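Long-range contacts in nucleoside diphosphate kinase (Encephalitozoon cuniculi, PDB 3MPD), which probably catalyses the transfer of the ATP gamma phosphate to nucleoside diphosphates through a phosphohistidine intermediate, supplying the cell with nucleoside triphosphates other than ATP: residues K90-T95 with T104-Y109; R7-I12 with E128-L133; M11-A16 with G114-H119. All blocks are in the same frame, centred on the assembly; numbering follows the deposited sequence.

Interaction 1 (K90-T95 with T104-Y109)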
loop_
_atom_site.group_PDB
_atom_site.type_symbol
_atom_site.label_atom_id
_atom_site.label_comp_id
_atom_site.label_asym_id
_atom_site.label_seq_id
_atom_site.Cartn_x
_atom_site.Cartn_y
_atom_site.Cartn_z
ATOM N N LYS A 90 -18.022 8.397 -0.603
ATOM C CA LYS A 90 -18.325 9.118 -1.856
ATOM C C LYS A 90 -17.380 8.709 -2.994
ATOM O O LYS A 90 -17.808 8.577 -4.148
ATOM C CB LYS A 90 -18.257 10.627 -1.662
ATOM C CG LYS A 90 -18.590 11.418 -2.930
ATOM C CD LYS A 90 -19.269 12.705 -2.564
ATOM C CE LYS A 90 -19.968 13.291 -3.797
ATOM N NZ LYS A 90 -20.498 14.646 -3.554
ATOM N N LEU A 91 -16.103 8.539 -2.684
ATOM C CA LEU A 91 -15.143 8.094 -3.709
ATOM C C LEU A 91 -15.433 6.667 -4.237
ATOM O O LEU A 91 -15.126 6.339 -5.407
ATOM C CB LEU A 91 -13.745 8.097 -3.133
ATOM C CG LEU A 91 -13.073 9.413 -2.719
ATOM C CD1 LEU A 91 -11.704 9.054 -2.077
ATOM C CD2 LEU A 91 -12.878 10.354 -3.893
ATOM N N ILE A 92 -15.973 5.833 -3.355
ATOM C CA ILE A 92 -16.229 4.431 -3.645
ATOM C C ILE A 92 -17.503 4.248 -4.472
ATOM O O ILE A 92 -17.489 3.504 -5.462
ATOM C CB ILE A 92 -16.248 3.599 -2.347
ATOM C CG1 ILE A 92 -14.800 3.443 -1.830
ATOM C CG2 ILE A 92 -16.912 2.190 -2.579
ATOM C CD1 ILE A 92 -14.711 2.974 -0.313
ATOM N N GLY A 93 -18.596 4.925 -4.100
ATOM C CA GLY A 93 -19.842 4.798 -4.864
ATOM C C GLY A 93 -20.758 3.762 -4.221
ATOM O O GLY A 93 -20.340 3.014 -3.323
ATOM N N GLU A 94 -22.002 3.741 -4.676
ATOM C CA GLU A 94 -23.062 2.800 -4.233
ATOM C C GLU A 94 -22.669 1.327 -4.210
ATOM O O GLU A 94 -21.908 0.861 -5.049
ATOM C CB GLU A 94 -24.298 2.943 -5.143
ATOM C CG GLU A 94 -25.438 3.667 -4.447
ATOM C CD GLU A 94 -25.239 5.166 -4.409
ATOM O OE1 GLU A 94 -25.866 5.824 -3.549
ATOM O OE2 GLU A 94 -24.451 5.691 -5.238
ATOM N N THR A 95 -23.238 0.591 -3.266
ATOM C CA THR A 95 -22.984 -0.822 -3.148
ATOM C C THR A 95 -23.034 -1.538 -4.516
ATOM O O THR A 95 -22.110 -2.264 -4.864
ATOM C CB THR A 95 -24.003 -1.453 -2.190
ATOM O OG1 THR A 95 -23.811 -0.871 -0.895
ATOM C CG2 THR A 95 -23.819 -2.979 -2.114
ATOM N N THR A 104 -16.772 7.209 -9.842
ATOM C CA THR A 104 -16.472 6.501 -8.569
ATOM C C THR A 104 -15.703 5.221 -8.869
ATOM O O THR A 104 -15.692 4.740 -10.000
ATOM C CB THR A 104 -17.763 6.124 -7.756
ATOM O OG1 THR A 104 -18.583 5.207 -8.497
ATOM C CG2 THR A 104 -18.602 7.386 -7.388
ATOM N N ILE A 105 -15.075 4.649 -7.856
ATOM C CA ILE A 105 -14.370 3.398 -7.993
ATOM C C ILE A 105 -15.283 2.286 -8.521
ATOM O O ILE A 105 -14.933 1.602 -9.464
ATOM C CB ILE A 105 -13.719 3.005 -6.651
ATOM C CG1 ILE A 105 -12.552 3.973 -6.372
ATOM C CG2 ILE A 105 -13.182 1.592 -6.716
ATOM C CD1 ILE A 105 -12.049 3.901 -4.907
ATOM N N ARG A 106 -16.449 2.121 -7.899
ATOM C CA ARG A 106 -17.396 1.080 -8.342
ATOM C C ARG A 106 -18.018 1.418 -9.689
ATOM O O ARG A 106 -18.212 0.540 -10.522
ATOM C CB ARG A 106 -18.487 0.832 -7.287
ATOM C CG ARG A 106 -17.891 0.155 -6.040
ATOM C CD ARG A 106 -18.868 0.093 -4.864
ATOM N NE ARG A 106 -18.301 -0.688 -3.742
ATOM C CZ ARG A 106 -18.763 -0.591 -2.503
ATOM N NH1 ARG A 106 -19.760 0.238 -2.238
ATOM N NH2 ARG A 106 -18.232 -1.307 -1.526
ATOM N N GLY A 107 -18.325 2.695 -9.906
ATOM C CA GLY A 107 -18.864 3.091 -11.206
ATOM C C GLY A 107 -17.919 2.847 -12.388
ATOM O O GLY A 107 -18.369 2.540 -13.498
ATOM N N ASP A 108 -16.625 3.055 -12.167
ATOM C CA ASP A 108 -15.625 2.961 -13.251
ATOM C C ASP A 108 -15.106 1.525 -13.487
ATOM O O ASP A 108 -14.768 1.165 -14.613
ATOM C CB ASP A 108 -14.422 3.874 -12.956
ATOM C CG ASP A 108 -14.766 5.375 -13.069
ATOM O OD1 ASP A 108 -15.802 5.763 -13.679
ATOM O OD2 ASP A 108 -13.989 6.170 -12.535
ATOM N N TYR A 109 -15.055 0.718 -12.434
ATOM C CA TYR A 109 -14.379 -0.609 -12.521
ATOM C C TYR A 109 -15.288 -1.771 -12.162
ATOM O O TYR A 109 -15.010 -2.913 -12.510
ATOM C CB TYR A 109 -13.141 -0.655 -11.582
ATOM C CG TYR A 109 -12.182 0.523 -11.703
ATOM C CD1 TYR A 109 -11.639 0.869 -12.926
ATOM C CD2 TYR A 109 -11.786 1.256 -10.584
ATOM C CE1 TYR A 109 -10.772 1.980 -13.075
ATOM C CE2 TYR A 109 -10.875 2.363 -10.706
ATOM C CZ TYR A 109 -10.377 2.707 -11.963
ATOM O OH TYR A 109 -9.517 3.788 -12.134
HETATM O O HOH W 1 -21.462 -0.192 0.188
#

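Interaction 2 (R7-I12 with E128-L133)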
loop_
_atom_site.group_PDB
_atom_site.type_symbol
_atom_site.label_atom_id
_atom_site.label_comp_id
_atom_site.label_asym_id
_atom_site.label_seq_id
_atom_site.Cartn_x
_atom_site.Cartn_y
_atom_site.Cartn_z
ATOM N N ARG A 7 -10.676 8.896 11.043
ATOM C CA ARG A 7 -10.098 7.831 10.202
ATOM C C ARG A 7 -11.120 6.824 9.653
ATOM O O ARG A 7 -12.224 6.682 10.192
ATOM C CB ARG A 7 -8.998 7.099 10.941
ATOM C CG ARG A 7 -9.265 6.987 12.386
ATOM C CD ARG A 7 -8.054 6.487 13.118
ATOM N NE ARG A 7 -8.522 5.498 14.074
ATOM C CZ ARG A 7 -7.737 4.637 14.708
ATOM N NH1 ARG A 7 -6.422 4.644 14.502
ATOM N NH2 ARG A 7 -8.284 3.770 15.545
ATOM N N THR A 8 -10.736 6.118 8.583
ATOM C CA THR A 8 -11.629 5.158 7.930
ATOM C C THR A 8 -10.858 3.933 7.463
ATOM O O THR A 8 -9.656 4.012 7.174
ATOM C CB THR A 8 -12.434 5.806 6.762
ATOM O OG1 THR A 8 -13.477 4.920 6.327
ATOM C CG2 THR A 8 -11.544 6.193 5.573
ATOM N N PHE A 9 -11.543 2.797 7.432
ATOM C CA PHE A 9 -10.930 1.546 7.037
ATOM C C PHE A 9 -11.297 1.252 5.599
ATOM O O PHE A 9 -12.468 1.218 5.245
ATOM C CB PHE A 9 -11.371 0.396 7.957
ATOM C CG PHE A 9 -10.757 -0.915 7.593
ATOM C CD1 PHE A 9 -9.398 -1.133 7.804
ATOM C CD2 PHE A 9 -11.526 -1.913 7.005
ATOM C CE1 PHE A 9 -8.796 -2.324 7.437
ATOM C CE2 PHE A 9 -10.947 -3.133 6.650
ATOM C CZ PHE A 9 -9.571 -3.334 6.854
ATOM N N ILE A 10 -10.281 1.056 4.773
ATOM C CA ILE A 10 -10.478 0.843 3.338
ATOM C C ILE A 10 -9.790 -0.464 2.983
ATOM O O ILE A 10 -8.595 -0.623 3.224
ATOM C CB ILE A 10 -9.830 1.954 2.500
ATOM C CG1 ILE A 10 -10.315 3.360 2.932
ATOM C CG2 ILE A 10 -10.058 1.714 0.984
ATOM C CD1 ILE A 10 -11.863 3.638 2.748
ATOM N N MET A 11 -10.521 -1.375 2.353
ATOM C CA MET A 11 -9.946 -2.668 2.029
ATOM C C MET A 11 -10.215 -3.002 0.579
ATOM O O MET A 11 -11.382 -3.051 0.148
ATOM C CB MET A 11 -10.520 -3.737 2.973
ATOM C CG MET A 11 -10.038 -5.148 2.709
ATOM S SD MET A 11 -10.660 -6.295 3.979
ATOM C CE MET A 11 -12.437 -6.036 3.925
ATOM N N ILE A 12 -9.140 -3.227 -0.172
ATOM C CA ILE A 12 -9.268 -3.665 -1.562
ATOM C C ILE A 12 -9.575 -5.161 -1.565
ATOM O O ILE A 12 -8.791 -5.958 -1.005
ATOM C CB ILE A 12 -8.003 -3.380 -2.396
ATOM C CG1 ILE A 12 -7.637 -1.894 -2.312
ATOM C CG2 ILE A 12 -8.177 -3.899 -3.878
ATOM C CD1 ILE A 12 -6.404 -1.504 -3.182
ATOM N N GLU A 128 -13.758 2.306 13.522
ATOM C CA GLU A 128 -12.936 1.985 14.713
ATOM C C GLU A 128 -12.914 0.482 15.008
ATOM O O GLU A 128 -11.853 -0.095 15.241
ATOM C CB GLU A 128 -13.419 2.779 15.931
ATOM C CG GLU A 128 -13.133 4.282 15.781
ATOM C CD GLU A 128 -11.661 4.588 15.514
ATOM O OE1 GLU A 128 -10.804 4.202 16.350
ATOM O OE2 GLU A 128 -11.357 5.234 14.474
ATOM N N LYS A 129 -14.082 -0.147 14.951
ATOM C CA LYS A 129 -14.195 -1.604 15.076
ATOM C C LYS A 129 -13.380 -2.331 13.994
ATOM O O LYS A 129 -12.663 -3.276 14.311
ATOM C CB LYS A 129 -15.678 -2.048 15.039
ATOM C CG LYS A 129 -15.894 -3.554 14.819
ATOM C CD LYS A 129 -17.346 -3.898 14.510
ATOM C CE LYS A 129 -17.427 -5.120 13.608
ATOM N NZ LYS A 129 -18.701 -5.840 13.758
ATOM N N GLU A 130 -13.507 -1.902 12.733
ATOM C CA GLU A 130 -12.798 -2.542 11.619
ATOM C C GLU A 130 -11.279 -2.352 11.729
ATOM O O GLU A 130 -10.528 -3.296 11.506
ATOM C CB GLU A 130 -13.313 -2.048 10.250
ATOM C CG GLU A 130 -14.761 -2.513 9.945
ATOM C CD GLU A 130 -15.456 -1.688 8.850
ATOM O OE1 GLU A 130 -14.785 -0.858 8.165
ATOM O OE2 GLU A 130 -16.688 -1.887 8.653
ATOM N N ILE A 131 -10.837 -1.145 12.077
ATOM C CA ILE A 131 -9.405 -0.907 12.299
ATOM C C ILE A 131 -8.818 -1.847 13.371
ATOM O O ILE A 131 -7.786 -2.491 13.125
ATOM C CB ILE A 131 -9.111 0.569 12.605
ATOM C CG1 ILE A 131 -9.364 1.414 11.354
ATOM C CG2 ILE A 131 -7.666 0.752 13.108
ATOM C CD1 ILE A 131 -9.534 2.889 11.608
ATOM N N LYS A 132 -9.487 -1.959 14.527
ATOM C CA LYS A 132 -9.023 -2.850 15.604
ATOM C C LYS A 132 -9.093 -4.321 15.202
ATOM O O LYS A 132 -8.267 -5.122 15.613
ATOM C CB LYS A 132 -9.808 -2.631 16.910
ATOM C CG LYS A 132 -9.684 -1.219 17.506
ATOM C CD LYS A 132 -10.590 -1.050 18.735
ATOM C CE LYS A 132 -11.195 0.361 18.787
ATOM N NZ LYS A 132 -12.556 0.329 19.428
ATOM N N LEU A 133 -10.083 -4.667 14.389
ATOM C CA LEU A 133 -10.250 -6.040 13.919
ATOM C C LEU A 133 -9.133 -6.466 12.957
ATOM O O LEU A 133 -8.532 -7.523 13.129
ATOM C CB LEU A 133 -11.617 -6.188 13.249
ATOM C CG LEU A 133 -12.045 -7.574 12.811
ATOM C CD1 LEU A 133 -12.100 -8.585 14.003
ATOM C CD2 LEU A 133 -13.385 -7.458 12.082
HETATM O O HOH W 2 -12.623 6.890 12.779
#

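Interaction 3 (M11-A16 with G114-H119)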
loop_
_atom_site.group_PDB
_atom_site.type_symbol
_atom_site.label_atom_id
_atom_site.label_comp_id
_atom_site.label_asym_id
_atom_site.label_seq_id
_atom_site.Cartn_x
_atom_site.Cartn_y
_atom_site.Cartn_z
ATOM N N MET A 11 -10.521 -1.375 2.353
ATOM C CA MET A 11 -9.946 -2.668 2.029
ATOM C C MET A 11 -10.215 -3.002 0.579
ATOM O O MET A 11 -11.382 -3.051 0.148
ATOM C CB MET A 11 -10.520 -3.737 2.973
ATOM C CG MET A 11 -10.038 -5.148 2.709
ATOM S SD MET A 11 -10.660 -6.295 3.979
ATOM C CE MET A 11 -12.437 -6.036 3.925
ATOM N N ILE A 12 -9.140 -3.227 -0.172
ATOM C CA ILE A 12 -9.268 -3.665 -1.562
ATOM C C ILE A 12 -9.575 -5.161 -1.565
ATOM O O ILE A 12 -8.791 -5.958 -1.005
ATOM C CB ILE A 12 -8.003 -3.380 -2.396
ATOM C CG1 ILE A 12 -7.637 -1.894 -2.312
ATOM C CG2 ILE A 12 -8.177 -3.899 -3.878
ATOM C CD1 ILE A 12 -6.404 -1.504 -3.182
ATOM N N LYS A 13 -10.692 -5.525 -2.207
ATOM C CA LYS A 13 -11.217 -6.908 -2.170
ATOM C C LYS A 13 -10.384 -7.799 -3.086
ATOM O O LYS A 13 -9.743 -7.287 -4.022
ATOM C CB LYS A 13 -12.706 -6.915 -2.585
ATOM C CG LYS A 13 -13.585 -6.088 -1.630
ATOM C CD LYS A 13 -15.072 -6.396 -1.795
ATOM C CE LYS A 13 -15.850 -5.761 -0.635
ATOM N NZ LYS A 13 -17.300 -5.766 -0.981
ATOM N N PRO A 14 -10.393 -9.124 -2.842
ATOM C CA PRO A 14 -9.420 -10.027 -3.477
ATOM C C PRO A 14 -9.384 -9.952 -5.003
ATOM O O PRO A 14 -8.317 -10.000 -5.582
ATOM C CB PRO A 14 -9.899 -11.434 -3.033
ATOM C CG PRO A 14 -10.634 -11.198 -1.759
ATOM C CD PRO A 14 -11.326 -9.868 -1.949
ATOM N N ASP A 15 -10.551 -9.857 -5.644
ATOM C CA ASP A 15 -10.608 -9.795 -7.091
ATOM C C ASP A 15 -10.031 -8.515 -7.704
ATOM O O ASP A 15 -9.486 -8.558 -8.814
ATOM C CB ASP A 15 -12.032 -10.058 -7.601
ATOM C CG ASP A 15 -12.498 -11.460 -7.273
ATOM O OD1 ASP A 15 -11.775 -12.425 -7.614
ATOM O OD2 ASP A 15 -13.565 -11.603 -6.648
ATOM N N ALA A 16 -10.113 -7.414 -6.970
ATOM C CA ALA A 16 -9.562 -6.156 -7.447
ATOM C C ALA A 16 -8.041 -6.206 -7.401
ATOM O O ALA A 16 -7.379 -5.606 -8.250
ATOM C CB ALA A 16 -10.099 -4.968 -6.621
ATOM N N GLY A 114 -21.273 -8.328 -5.542
ATOM C CA GLY A 114 -20.332 -9.196 -4.791
ATOM C C GLY A 114 -18.853 -8.888 -5.056
ATOM O O GLY A 114 -18.007 -9.020 -4.171
ATOM N N LYS A 115 -18.542 -8.460 -6.274
ATOM C CA LYS A 115 -17.182 -8.079 -6.618
ATOM C C LYS A 115 -17.128 -6.606 -6.900
ATOM O O LYS A 115 -16.775 -6.161 -8.000
ATOM C CB LYS A 115 -16.704 -8.945 -7.772
ATOM C CG LYS A 115 -16.530 -10.367 -7.237
ATOM C CD LYS A 115 -16.634 -11.387 -8.275
ATOM C CE LYS A 115 -16.863 -12.738 -7.575
ATOM N NZ LYS A 115 -15.766 -13.623 -7.945
ATOM N N ASN A 116 -17.501 -5.838 -5.887
ATOM C CA ASN A 116 -17.614 -4.401 -6.050
ATOM C C ASN A 116 -16.340 -3.699 -5.533
ATOM O O ASN A 116 -16.433 -2.629 -4.992
ATOM C CB ASN A 116 -18.884 -3.883 -5.390
ATOM C CG ASN A 116 -18.895 -4.073 -3.880
ATOM O OD1 ASN A 116 -18.002 -4.697 -3.284
ATOM N ND2 ASN A 116 -19.910 -3.503 -3.248
ATOM N N ILE A 117 -15.192 -4.369 -5.685
ATOM C CA ILE A 117 -13.824 -3.766 -5.750
ATOM C C ILE A 117 -13.169 -3.510 -4.388
ATOM O O ILE A 117 -11.953 -3.689 -4.228
ATOM C CB ILE A 117 -13.788 -2.429 -6.564
ATOM C CG1 ILE A 117 -14.468 -2.572 -7.940
ATOM C CG2 ILE A 117 -12.346 -1.892 -6.692
ATOM C CD1 ILE A 117 -13.836 -3.681 -8.837
ATOM N N ILE A 118 -13.961 -3.006 -3.439
ATOM C CA ILE A 118 -13.411 -2.321 -2.283
ATOM C C ILE A 118 -14.473 -2.254 -1.183
ATOM O O ILE A 118 -15.697 -2.269 -1.454
ATOM C CB ILE A 118 -12.925 -0.853 -2.692
ATOM C CG1 ILE A 118 -12.111 -0.165 -1.598
ATOM C CG2 ILE A 118 -14.104 0.026 -3.157
ATOM C CD1 ILE A 118 -11.536 1.240 -2.108
ATOM N N HIS A 119 -14.013 -2.233 0.062
ATOM C CA HIS A 119 -14.869 -1.937 1.185
ATOM C C HIS A 119 -14.415 -0.624 1.795
ATOM O O HIS A 119 -13.209 -0.429 1.973
ATOM C CB HIS A 119 -14.691 -3.017 2.253
ATOM C CG HIS A 119 -15.201 -2.595 3.590
ATOM N ND1 HIS A 119 -16.528 -2.716 3.949
ATOM C CD2 HIS A 119 -14.573 -2.020 4.644
ATOM C CE1 HIS A 119 -16.696 -2.236 5.167
ATOM N NE2 HIS A 119 -15.523 -1.816 5.615
HETATM O O HOH W 3 -18.035 -4.676 1.792
#

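Interaction 1 (K90-T95 with T104-Y109)
With CG anti to its carbonyl carbon (chi1 -69°) and the chain extended from CG to NE, Arg-106 runs past Ile-92, whose CG2, anti to the backbone N, lies 3.2 Å above the centre of the guanidinium plane. The contact is a helix-to-helix junction at the base of the Kpn loop of NDP kinases: the last turn of helix 84-92 hands its carbonyls to the start of helix 105-109. Ile-105 N donates to Leu-91 O at 3.0 Å, and Arg-106 N to Ile-92 O, also at 3.0 Å. Gly-93, with its positive phi of 96°, then turns the chain out of the helix and along the arginine. Thr-104 is the N-cap of helix 105-109, its OG1 accepting from Gly-107 N at 2.9 Å while also bonding to Ser-101 O, and its methyl CG2 rests on Lys-90 O. Thr-95 O lies over the guanidinium face opposite Ile-92. Arg-106 NE and NH2 reach Asn-116 O and Ile-118 O, so backbone carbonyls fix the rotation of the group. Thr-95 and Arg-106 belong, by similarity, to the ATP site, which is empty of nucleotide here. Arg-106 NH1 completes the set with a weak, bent bond to Gly-93 O at 3.0 Å and a second hydrogen bond, to water 1, at 3.0 Å; this water sits 2.7 Å from Thr-95 OG1.

Interaction 2 (R7-I12 with E128-L133)
Arg-7 leaves strand 7-12 with CB directed toward helix 124-134, and CG is its first atom to meet the helix, 3.4 Å from Glu-128 OE2. The next atom, CD, is near both Glu-128 OE2 and Ile-131 CD1. A bend at chi3 then turns the guanidinium side-on to the carboxylate: Arg-7 NE donates to OE2 of Glu-128 at 2.9 Å in a nearly straight bond (173°) using the syn lone pair, and Arg-7 NH2 reaches Glu-128 OE1 at 2.7 Å. The two planes are only 22° apart, so this two-point salt bridge holds the groups nearly in one plane, edge to edge. Ile-131 CD1 sits 3.7 Å above the guanidinium plane, toward its rim, and a water links Arg-7 O to Glu-128 OE2. Two residues further along the strand, Phe-9 again faces the helix. Its CB touches Ile-131 CG1 at 4.1 Å, its CD2 lies 3.7 Å from Glu-130 CB, and Trp-134 stacks on the ring. Beside it the extended chain of Glu-130 brings OE1 to Ser-121 OG and to NE2 of His-119, which by similarity carries the phosphate in the intermediate, and would thereby orient the imidazole. With segment axes 7.4 Å apart at 58°, helix 124-134 covers the Phe-9 and His-119 face of the ferredoxin-like sheet, opposite the core helices, an addition in NDP kinases beside the active histidine.

Interaction 3 (M11-A16 with G114-H119)
Lys-13 NZ donates to Asn-116 OD1 at 2.6 Å, in the amide plane and on a lone pair, just beyond the ends of the paired strands 7-12 and 118-120 of the ferredoxin-like sheet. Both residues are assigned to the ATP site by similarity. The lysine chain, extended beyond CG, lies along the backbone of Ile-117 and Ile-118, with Lys-13 CE 3.6 Å from Ile-118 O. Asn-116 meets it with CG turned between its own backbone N and carbonyl carbon (chi1 64°), and its ND2 is tied to Thr-95 O.

Behind this first shell stands the antiparallel pairing. Met-11 and His-119 form a hydrogen-bonded pair, Met-11 N to His-119 O at 2.9 Å and His-119 N to Met-11 O at 2.8 Å; Ile-12 faces Ile-118 as a non-hydrogen-bonded pair. Lys-13 N extends the ladder to Ile-117 O, which also touches Ala-16 CB. Further out, a salt bridge whose hydrogen bond is weak joins Lys-115 NZ to Asp-15 OD2 at 3.3 Å. Met-11 CE packs against His-119 CB at 4.1 Å. Glu-130 OE1 holds His-119 NE2, while water 3, bound to Lys-13 NZ, lies in the imidazole plane 3.3 Å from His-119 ND1.

How the interactions relate
Interactions 2 and 3 start from the same strand, 7-12, and share Met-11 and Ile-12; interaction 1 falls between their partner segments and that strand in sequence. Along the chain, helices 84-92 and 105-109 are followed by strand 118-120 and then helix 124-134. The centres of interactions 1 and 3 lie about 11 Å apart, those of 2 and 3 about 14 Å, and those of 1 and 2 about 18 Å, so interaction 3 is near both of the others. Helix 124-134 packs on the sheet face that carries His-119, while Ile-92 and Ile-105 reach Ile-118 on the other face. Together the three interactions gather Lys-13, Thr-95, Arg-106, Asn-116 and His-119 into one probable nucleotide and phosphotransfer site.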